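Local coordinates for protein luciferase-like monooxygenase (Streptomyces bottropensis, PDB 4US5) that probably acts as a flavin-dependent monooxygenase of the bacterial luciferase family, incorporating oxygen into an organic substrate, at residues 105-113 and 133-144; 226-237 and 286-294. One frame throughout, in Å; residues are numbered along the deposited sequence.

In the fold
Both contacts belong to one TIM-barrel-like fold and reach the same parallel sheet, on opposite sides of the chain's centre. From the N terminus, the chain enters contact 1 at strand 105-110, passes helix 117-124 and an unmodelled loop, and closes the contact with helix 134-147 packed back on that strand. Contact 2 opens at strand 221-229 and helix 233-251 and closes 49 residues later, when strand 286-289 pairs with strand 221-229 and leads into helix 291-305. Contact 1 and contact 2 follow in series, neither nested nor crossed, with centres about 34 Å and nearest atoms about 15 Å apart. Contact 1 joins helix to strand; contact 2 joins neighbouring strands and the helix starts after them.

Contact 1 of 2, residues 105-113 and 133-144; sequences IDLGIGRAN and SSDDLWRRLEQL. With NA (sodium ion), chain N.
Ile109 and Leu107 of strand 105-110 meet Leu137, Leu141 and Leu144 in the strand-to-helix layer of a TIM-barrel fold; the segment axes run nearly antiparallel, at 162°. The tight part is wholly apolar and buried. The Ile109 side chain slides past Leu141 and Leu137 in opposite directions, with CG1 against Leu141 CD1 and CG2 against Leu137 CD1, while Ile109 CD1 comes tip to tip with Leu144 CD2 at 3.9 Å. Leu144 CD2 also meets Leu107 CD2, again tip to tip, at 3.9 Å. Strand 167-172 and helix 87-100 close in around Leu144 through Leu168 and Ala91.

Toward the exposed start of the helix, where Ser133 and Ser134 are poorly ordered, the contact becomes polar and looser. The Arg111 chain bends at chi2 (-144°), which brings its guanidinium alongside Leu137, whose CD2 lies over the centre of one face, 3.9 Å from the plane. Ser134 O lies at the guanidinium edge, in plane, 2.7 Å from Arg111 NH2, but the N-H...O angle of 116° marks a weak bond. Arg111 NH2 also approaches Trp138 CZ2 obliquely, at 3.8 Å. A leucine in place of Arg111 would probably leave Ser134 O without this donor and Leu137 CD2 without the flat group it covers. Between the two regions, a sodium ion is bound by Gly110 O at 2.7 Å, with Leu137 CD1 4.0 Å from the ion.

Contact 2 of 2, residues 226-237 and 286-294; sequences VVCCAETDAEAQ and YVVGSPDRV
Val227 and Cys228 lie beside Val287 and Val288, where strands 226-229 and 286-289 pair in parallel in the TIM-barrel sheet, their axes 4.7 Å apart and 10° from alignment. Four backbone hydrogen bonds form the ladder: Val287 N to Val226 O, Cys228 N to Val287 O, Gly289 N to Cys228 O and, the longest at 3.3 Å, Ala230 N to Gly289 O.

Polar side-chain contacts centre on Asp233. Asp233 OD1 accepts from Ser290 N (2.9 Å) and Arg293 NE (2.8 Å), which approach from opposite faces of the carboxylate plane. Arg293 NH2 takes Asp233 OD2 at 2.9 Å, a side-on, two-nitrogen salt bridge whose flat groups are turned 44° apart. The bend of Arg293 at chi3 (-61°) brings this edge of the guanidinium to the carboxylate. Ser290 and Thr232 are N-caps: Ser290 OG accepts from Arg293 N and Thr232 OG1 from Glu235 N, capping both helix starts beside the salt bridge. At the backbone angles of Gly289, a CB would press against Val288 O, come very close to Asp233 OD1 and clash with Arg293 CD.

Apolar contacts lie on both faces of the sheet. On one, Val226 CB meets Tyr286 CD1 at 3.5 Å, and Ala236 CB touches Val288 CG1. On the other, Cys229 SG sits against Val294 CG2 at 3.9 Å and near Pro291.

Helix 233-251 covers Cys228, Tyr286 and Val288 through Tyr240, with His243 stacked on the Tyr286 ring, while helices 291-305 and 319-332 pack on Val227 through Leu298 and Leu329, and strand 309-313 bonds to Val227 through Val313.

Contact 1 of 2, residues 105-113 and 133-144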
loop_
_atom_site.group_PDB
_atom_site.type_symbol
_atom_site.label_atom_id
_atom_site.label_comp_id
_atom_site.label_asym_id
_atom_site.label_seq_id
_atom_site.Cartn_x
_atom_site.Cartn_y
_atom_site.Cartn_z
ATOM N N ILE B 105 -9.742 -6.566 7.663
ATOM C CA ILE B 105 -8.358 -6.746 7.190
ATOM C C ILE B 105 -7.633 -7.822 7.998
ATOM O O ILE B 105 -7.632 -7.808 9.244
ATOM C CB ILE B 105 -7.558 -5.421 7.239
ATOM C CG1 ILE B 105 -8.214 -4.351 6.382
ATOM C CG2 ILE B 105 -6.104 -5.639 6.844
ATOM C CD1 ILE B 105 -8.404 -4.677 4.906
ATOM N N ASP B 106 -7.009 -8.749 7.281
ATOM C CA ASP B 106 -6.116 -9.738 7.859
ATOM C C ASP B 106 -4.660 -9.319 7.604
ATOM O O ASP B 106 -4.283 -9.010 6.482
ATOM C CB ASP B 106 -6.325 -11.109 7.188
ATOM C CG ASP B 106 -7.640 -11.724 7.507
ATOM O OD1 ASP B 106 -8.282 -11.332 8.537
ATOM O OD2 ASP B 106 -8.059 -12.646 6.753
ATOM N N LEU B 107 -3.839 -9.378 8.647
ATOM C CA LEU B 107 -2.432 -9.243 8.520
ATOM C C LEU B 107 -1.769 -10.612 8.714
ATOM O O LEU B 107 -1.358 -10.968 9.835
ATOM C CB LEU B 107 -1.916 -8.230 9.537
ATOM C CG LEU B 107 -0.425 -7.953 9.630
ATOM C CD1 LEU B 107 0.247 -7.846 8.270
ATOM C CD2 LEU B 107 -0.189 -6.668 10.421
ATOM N N GLY B 108 -1.703 -11.383 7.641
ATOM C CA GLY B 108 -0.959 -12.622 7.628
ATOM C C GLY B 108 0.522 -12.345 7.440
ATOM O O GLY B 108 0.904 -11.511 6.610
ATOM N N ILE B 109 1.337 -13.030 8.229
ATOM C CA ILE B 109 2.793 -12.836 8.277
ATOM C C ILE B 109 3.432 -14.134 7.861
ATOM O O ILE B 109 3.044 -15.184 8.347
ATOM C CB ILE B 109 3.239 -12.527 9.720
ATOM C CG1 ILE B 109 2.638 -11.218 10.202
ATOM C CG2 ILE B 109 4.760 -12.501 9.830
ATOM C CD1 ILE B 109 2.957 -10.025 9.348
ATOM N N GLY B 110 4.376 -14.057 6.942
ATOM C CA GLY B 110 5.074 -15.235 6.448
ATOM C C GLY B 110 6.585 -15.110 6.524
ATOM O O GLY B 110 7.115 -14.013 6.711
ATOM N N ARG B 111 7.262 -16.249 6.372
ATOM C CA ARG B 111 8.738 -16.312 6.438
ATOM C C ARG B 111 9.412 -15.841 5.160
ATOM O O ARG B 111 8.971 -16.165 4.071
ATOM C CB ARG B 111 9.244 -17.734 6.700
ATOM C CG ARG B 111 9.235 -18.197 8.125
ATOM C CD ARG B 111 10.416 -19.081 8.430
ATOM N NE ARG B 111 10.763 -18.945 9.833
ATOM C CZ ARG B 111 11.566 -18.002 10.335
ATOM N NH1 ARG B 111 12.191 -17.115 9.549
ATOM N NH2 ARG B 111 11.756 -17.958 11.644
ATOM N N ALA B 112 10.586 -15.203 5.328
ATOM C CA ALA B 112 11.381 -14.709 4.217
ATOM C C ALA B 112 12.534 -15.674 3.843
ATOM O O ALA B 112 13.465 -15.289 3.112
ATOM C CB ALA B 112 11.938 -13.354 4.547
ATOM N N ASN B 113 12.440 -16.921 4.311
ATOM C CA ASN B 113 13.482 -17.928 4.080
ATOM C C ASN B 113 13.639 -18.368 2.621
ATOM O O ASN B 113 14.643 -18.988 2.279
ATOM C CB ASN B 113 13.267 -19.166 4.987
ATOM C CG ASN B 113 11.967 -19.923 4.686
ATOM O OD1 ASN B 113 10.932 -19.327 4.402
ATOM N ND2 ASN B 113 12.024 -21.244 4.761
ATOM N N SER B 133 16.843 -15.181 10.474
ATOM C CA SER B 133 16.945 -15.962 11.713
ATOM C C SER B 133 15.594 -16.485 12.163
ATOM O O SER B 133 14.595 -15.788 12.061
ATOM C CB SER B 133 17.534 -15.125 12.847
ATOM O OG SER B 133 16.964 -15.511 14.087
ATOM N N SER B 134 15.585 -17.688 12.728
ATOM C CA SER B 134 14.353 -18.316 13.177
ATOM C C SER B 134 13.605 -17.486 14.232
ATOM O O SER B 134 12.404 -17.172 14.099
ATOM C CB SER B 134 14.684 -19.686 13.755
ATOM O OG SER B 134 14.965 -20.592 12.711
ATOM N N ASP B 135 14.339 -17.160 15.285
ATOM C CA ASP B 135 13.802 -16.441 16.431
ATOM C C ASP B 135 13.583 -14.949 16.172
ATOM O O ASP B 135 12.764 -14.334 16.841
ATOM C CB ASP B 135 14.726 -16.625 17.638
ATOM C CG ASP B 135 14.751 -18.052 18.141
ATOM O OD1 ASP B 135 14.445 -18.995 17.354
ATOM O OD2 ASP B 135 15.092 -18.227 19.330
ATOM N N ASP B 136 14.317 -14.366 15.228
ATOM C CA ASP B 136 14.122 -12.949 14.911
ATOM C C ASP B 136 12.664 -12.665 14.460
ATOM O O ASP B 136 12.072 -11.633 14.809
ATOM C CB ASP B 136 15.077 -12.508 13.822
ATOM C CG ASP B 136 14.973 -11.022 13.539
ATOM O OD1 ASP B 136 15.088 -10.231 14.500
ATOM O OD2 ASP B 136 14.747 -10.647 12.369
ATOM N N LEU B 137 12.111 -13.545 13.639
ATOM C CA LEU B 137 10.742 -13.333 13.140
ATOM C C LEU B 137 9.777 -13.293 14.300
ATOM O O LEU B 137 8.921 -12.404 14.367
ATOM C CB LEU B 137 10.351 -14.402 12.136
ATOM C CG LEU B 137 8.917 -14.303 11.589
ATOM C CD1 LEU B 137 8.668 -12.930 10.977
ATOM C CD2 LEU B 137 8.665 -15.397 10.554
ATOM N N TRP B 138 9.934 -14.221 15.252
ATOM C CA TRP B 138 8.988 -14.292 16.372
ATOM C C TRP B 138 9.101 -13.076 17.278
ATOM O O TRP B 138 8.087 -12.585 17.794
ATOM C CB TRP B 138 9.145 -15.576 17.192
ATOM C CG TRP B 138 9.328 -16.836 16.384
ATOM C CD1 TRP B 138 10.217 -17.840 16.643
ATOM C CD2 TRP B 138 8.630 -17.218 15.180
ATOM N NE1 TRP B 138 10.111 -18.820 15.693
ATOM C CE2 TRP B 138 9.150 -18.464 14.779
ATOM C CE3 TRP B 138 7.618 -16.630 14.411
ATOM C CZ2 TRP B 138 8.694 -19.145 13.631
ATOM C CZ3 TRP B 138 7.171 -17.301 13.267
ATOM C CH2 TRP B 138 7.712 -18.553 12.891
ATOM N N ARG B 139 10.305 -12.536 17.403
ATOM C CA ARG B 139 10.512 -11.267 18.082
ATOM C C ARG B 139 9.827 -10.086 17.362
ATOM O O ARG B 139 9.203 -9.238 17.996
ATOM C CB ARG B 139 11.997 -10.961 18.176
ATOM C CG ARG B 139 12.345 -9.787 19.084
ATOM C CD ARG B 139 13.782 -9.318 18.928
ATOM N NE ARG B 139 14.768 -10.325 19.360
ATOM C CZ ARG B 139 15.276 -10.425 20.600
ATOM N NH1 ARG B 139 14.893 -9.598 21.570
ATOM N NH2 ARG B 139 16.171 -11.370 20.877
ATOM N N ARG B 140 9.986 -10.026 16.053
ATOM C CA ARG B 140 9.318 -8.980 15.240
ATOM C C ARG B 140 7.815 -9.083 15.355
ATOM O O ARG B 140 7.107 -8.092 15.440
ATOM C CB ARG B 140 9.713 -9.121 13.779
ATOM C CG ARG B 140 11.065 -8.599 13.448
ATOM C CD ARG B 140 11.495 -9.035 12.051
ATOM N NE ARG B 140 12.839 -8.576 11.825
ATOM C CZ ARG B 140 13.163 -7.374 11.401
ATOM N NH1 ARG B 140 12.246 -6.518 11.011
ATOM N NH2 ARG B 140 14.434 -7.046 11.319
ATOM N N LEU B 141 7.335 -10.305 15.394
ATOM C CA LEU B 141 5.931 -10.567 15.505
ATOM C C LEU B 141 5.367 -10.071 16.855
ATOM O O LEU B 141 4.270 -9.520 16.912
ATOM C CB LEU B 141 5.708 -12.073 15.299
ATOM C CG LEU B 141 4.336 -12.649 15.054
ATOM C CD1 LEU B 141 3.563 -11.905 13.990
ATOM C CD2 LEU B 141 4.510 -14.117 14.655
ATOM N N GLU B 142 6.135 -10.235 17.920
ATOM C CA GLU B 142 5.775 -9.659 19.224
ATOM C C GLU B 142 5.787 -8.145 19.185
ATOM O O GLU B 142 4.927 -7.493 19.756
ATOM C CB GLU B 142 6.788 -10.070 20.337
ATOM C CG GLU B 142 6.088 -10.430 21.650
ATOM C CD GLU B 142 5.589 -11.844 21.637
ATOM O OE1 GLU B 142 6.362 -12.752 22.055
ATOM O OE2 GLU B 142 4.419 -12.034 21.221
ATOM N N GLN B 143 6.808 -7.582 18.556
ATOM C CA GLN B 143 6.885 -6.134 18.402
ATOM C C GLN B 143 5.676 -5.600 17.626
ATOM O O GLN B 143 5.100 -4.575 17.968
ATOM C CB GLN B 143 8.117 -5.744 17.621
ATOM C CG GLN B 143 9.439 -5.773 18.332
ATOM C CD GLN B 143 10.504 -5.162 17.440
ATOM O OE1 GLN B 143 11.015 -5.822 16.538
ATOM N NE2 GLN B 143 10.780 -3.873 17.629
ATOM N N LEU B 144 5.317 -6.296 16.558
ATOM C CA LEU B 144 4.153 -5.909 15.736
ATOM C C LEU B 144 2.901 -5.916 16.589
ATOM O O LEU B 144 2.111 -4.999 16.544
ATOM C CB LEU B 144 4.022 -6.869 14.557
ATOM C CG LEU B 144 2.804 -6.728 13.664
ATOM C CD1 LEU B 144 2.679 -5.306 13.133
ATOM C CD2 LEU B 144 2.930 -7.728 12.521
HETATM NA NA NA N . 9.509 -12.821 7.042
#

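Contact 2 of 2, residues 226-237 and 286-294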
loop_
_atom_site.group_PDB
_atom_site.type_symbol
_atom_site.label_atom_id
_atom_site.label_comp_id
_atom_site.label_asym_id
_atom_site.label_seq_id
_atom_site.Cartn_x
_atom_site.Cartn_y
_atom_site.Cartn_z
ATOM N N VAL B 226 -3.118 -26.024 -2.975
ATOM C CA VAL B 226 -3.330 -25.841 -4.378
ATOM C C VAL B 226 -4.427 -26.782 -4.847
ATOM O O VAL B 226 -4.442 -28.006 -4.520
ATOM C CB VAL B 226 -2.050 -26.104 -5.178
ATOM C CG1 VAL B 226 -2.339 -26.258 -6.648
ATOM C CG2 VAL B 226 -1.064 -25.001 -4.966
ATOM N N VAL B 227 -5.388 -26.224 -5.573
ATOM C CA VAL B 227 -6.447 -27.021 -6.138
ATOM C C VAL B 227 -6.610 -26.672 -7.598
ATOM O O VAL B 227 -6.578 -25.497 -7.973
ATOM C CB VAL B 227 -7.786 -26.776 -5.432
ATOM C CG1 VAL B 227 -8.892 -27.648 -6.012
ATOM C CG2 VAL B 227 -7.645 -26.979 -3.936
ATOM N N CYS B 228 -6.777 -27.703 -8.414
ATOM C CA CYS B 228 -7.084 -27.548 -9.819
ATOM C C CYS B 228 -8.332 -28.372 -10.128
ATOM O O CYS B 228 -8.272 -29.608 -10.252
ATOM C CB CYS B 228 -5.880 -28.026 -10.638
ATOM S SG CYS B 228 -6.070 -27.824 -12.406
ATOM N N CYS B 229 -9.482 -27.695 -10.155
ATOM C CA CYS B 229 -10.782 -28.341 -10.289
ATOM C C CYS B 229 -11.423 -27.996 -11.651
ATOM O O CYS B 229 -11.338 -26.853 -12.133
ATOM C CB CYS B 229 -11.690 -27.935 -9.148
ATOM S SG CYS B 229 -13.318 -28.709 -9.184
ATOM N N ALA B 230 -12.008 -28.995 -12.303
ATOM C CA ALA B 230 -12.763 -28.775 -13.544
ATOM C C ALA B 230 -13.909 -29.775 -13.545
ATOM O O ALA B 230 -14.009 -30.585 -12.640
ATOM C CB ALA B 230 -11.907 -28.979 -14.749
ATOM N N GLU B 231 -14.803 -29.652 -14.520
ATOM C CA GLU B 231 -16.058 -30.403 -14.471
ATOM C C GLU B 231 -15.809 -31.909 -14.448
ATOM O O GLU B 231 -16.563 -32.625 -13.846
ATOM C CB GLU B 231 -16.966 -29.998 -15.618
ATOM C CG GLU B 231 -18.391 -30.523 -15.473
ATOM C CD GLU B 231 -19.199 -29.808 -14.371
ATOM O OE1 GLU B 231 -19.606 -28.640 -14.620
ATOM O OE2 GLU B 231 -19.443 -30.404 -13.269
ATOM N N THR B 232 -14.754 -32.355 -15.114
ATOM C CA THR B 232 -14.429 -33.808 -15.207
ATOM C C THR B 232 -12.966 -33.989 -14.861
ATOM O O THR B 232 -12.186 -33.038 -14.972
ATOM C CB THR B 232 -14.637 -34.342 -16.650
ATOM O OG1 THR B 232 -13.771 -33.646 -17.543
ATOM C CG2 THR B 232 -16.086 -34.185 -17.111
ATOM N N ASP B 233 -12.589 -35.199 -14.445
ATOM C CA ASP B 233 -11.211 -35.519 -14.148
ATOM C C ASP B 233 -10.300 -35.251 -15.342
ATOM O O ASP B 233 -9.194 -34.766 -15.172
ATOM C CB ASP B 233 -11.053 -36.996 -13.676
ATOM C CG ASP B 233 -11.622 -37.264 -12.223
ATOM O OD1 ASP B 233 -11.448 -36.426 -11.288
ATOM O OD2 ASP B 233 -12.218 -38.366 -12.014
ATOM N N ALA B 234 -10.775 -35.556 -16.558
ATOM C CA ALA B 234 -9.959 -35.362 -17.749
ATOM C C ALA B 234 -9.682 -33.864 -17.973
ATOM O O ALA B 234 -8.585 -33.488 -18.354
ATOM C CB ALA B 234 -10.639 -35.935 -18.987
ATOM N N GLU B 235 -10.703 -33.038 -17.839
ATOM C CA GLU B 235 -10.511 -31.599 -18.036
ATOM C C GLU B 235 -9.586 -31.051 -16.906
ATOM O O GLU B 235 -8.720 -30.227 -17.155
ATOM C CB GLU B 235 -11.833 -30.856 -18.073
ATOM C CG GLU B 235 -11.682 -29.353 -18.373
ATOM C CD GLU B 235 -10.929 -29.022 -19.683
ATOM O OE1 GLU B 235 -10.897 -29.829 -20.642
ATOM O OE2 GLU B 235 -10.418 -27.892 -19.772
ATOM N N ALA B 236 -9.779 -31.534 -15.692
ATOM C CA ALA B 236 -8.898 -31.111 -14.574
ATOM C C ALA B 236 -7.461 -31.452 -14.892
ATOM O O ALA B 236 -6.551 -30.646 -14.614
ATOM C CB ALA B 236 -9.310 -31.765 -13.272
ATOM N N GLN B 237 -7.209 -32.655 -15.447
ATOM C CA GLN B 237 -5.817 -33.052 -15.747
ATOM C C GLN B 237 -5.205 -32.169 -16.806
ATOM O O GLN B 237 -4.024 -31.841 -16.743
ATOM C CB GLN B 237 -5.731 -34.519 -16.197
ATOM C CG GLN B 237 -5.899 -35.513 -15.049
ATOM C CD GLN B 237 -4.834 -35.363 -13.986
ATOM O OE1 GLN B 237 -3.647 -35.190 -14.288
ATOM N NE2 GLN B 237 -5.241 -35.419 -12.754
ATOM N N TYR B 286 -0.574 -31.271 -4.757
ATOM C CA TYR B 286 -1.559 -30.457 -5.440
ATOM C C TYR B 286 -2.791 -31.325 -5.685
ATOM O O TYR B 286 -2.688 -32.468 -6.158
ATOM C CB TYR B 286 -1.007 -29.976 -6.785
ATOM C CG TYR B 286 0.294 -29.215 -6.699
ATOM C CD1 TYR B 286 0.583 -28.381 -5.634
ATOM C CD2 TYR B 286 1.235 -29.311 -7.720
ATOM C CE1 TYR B 286 1.759 -27.663 -5.592
ATOM C CE2 TYR B 286 2.422 -28.589 -7.680
ATOM C CZ TYR B 286 2.685 -27.790 -6.619
ATOM O OH TYR B 286 3.837 -27.073 -6.555
ATOM N N VAL B 287 -3.956 -30.790 -5.348
ATOM C CA VAL B 287 -5.202 -31.539 -5.410
ATOM C C VAL B 287 -5.909 -31.252 -6.701
ATOM O O VAL B 287 -6.278 -30.096 -6.975
ATOM C CB VAL B 287 -6.079 -31.195 -4.211
ATOM C CG1 VAL B 287 -7.438 -31.883 -4.298
ATOM C CG2 VAL B 287 -5.361 -31.590 -2.935
ATOM N N VAL B 288 -6.164 -32.311 -7.480
ATOM C CA VAL B 288 -6.653 -32.170 -8.853
ATOM C C VAL B 288 -7.831 -33.098 -9.085
ATOM O O VAL B 288 -7.803 -34.263 -8.634
ATOM C CB VAL B 288 -5.570 -32.546 -9.875
ATOM C CG1 VAL B 288 -6.076 -32.361 -11.308
ATOM C CG2 VAL B 288 -4.308 -31.742 -9.636
ATOM N N GLY B 289 -8.836 -32.622 -9.810
ATOM C CA GLY B 289 -9.914 -33.493 -10.272
ATOM C C GLY B 289 -11.250 -32.840 -10.473
ATOM O O GLY B 289 -11.388 -31.599 -10.448
ATOM N N SER B 290 -12.265 -33.701 -10.634
ATOM C CA SER B 290 -13.644 -33.290 -10.681
ATOM C C SER B 290 -14.074 -32.705 -9.350
ATOM O O SER B 290 -13.390 -32.885 -8.340
ATOM C CB SER B 290 -14.521 -34.514 -11.000
ATOM O OG SER B 290 -14.471 -35.397 -9.906
ATOM N N PRO B 291 -15.221 -31.983 -9.322
ATOM C CA PRO B 291 -15.680 -31.430 -8.075
ATOM C C PRO B 291 -15.832 -32.464 -6.963
ATOM O O PRO B 291 -15.374 -32.227 -5.836
ATOM C CB PRO B 291 -17.050 -30.820 -8.438
ATOM C CG PRO B 291 -16.948 -30.524 -9.879
ATOM C CD PRO B 291 -16.130 -31.645 -10.437
ATOM N N ASP B 292 -16.466 -33.594 -7.260
ATOM C CA ASP B 292 -16.633 -34.643 -6.239
ATOM C C ASP B 292 -15.299 -35.158 -5.749
ATOM O O ASP B 292 -15.112 -35.348 -4.561
ATOM C CB ASP B 292 -17.462 -35.818 -6.778
ATOM C CG ASP B 292 -18.942 -35.519 -6.822
ATOM O OD1 ASP B 292 -19.371 -34.423 -6.354
ATOM O OD2 ASP B 292 -19.674 -36.357 -7.394
ATOM N N ARG B 293 -14.368 -35.389 -6.648
ATOM C CA ARG B 293 -13.072 -35.964 -6.255
ATOM C C ARG B 293 -12.303 -34.986 -5.358
ATOM O O ARG B 293 -11.790 -35.376 -4.313
ATOM C CB ARG B 293 -12.208 -36.335 -7.464
ATOM C CG ARG B 293 -10.857 -36.924 -7.062
ATOM C CD ARG B 293 -9.866 -37.101 -8.205
ATOM N NE ARG B 293 -10.389 -38.001 -9.207
ATOM C CZ ARG B 293 -10.438 -39.328 -9.081
ATOM N NH1 ARG B 293 -9.985 -39.933 -7.977
ATOM N NH2 ARG B 293 -10.952 -40.063 -10.070
ATOM N N VAL B 294 -12.227 -33.726 -5.781
ATOM C CA VAL B 294 -11.487 -32.742 -4.982
ATOM C C VAL B 294 -12.200 -32.501 -3.654
ATOM O O VAL B 294 -11.555 -32.418 -2.640
ATOM C CB VAL B 294 -11.105 -31.431 -5.736
ATOM C CG1 VAL B 294 -10.501 -31.761 -7.098
ATOM C CG2 VAL B 294 -12.298 -30.546 -5.907
#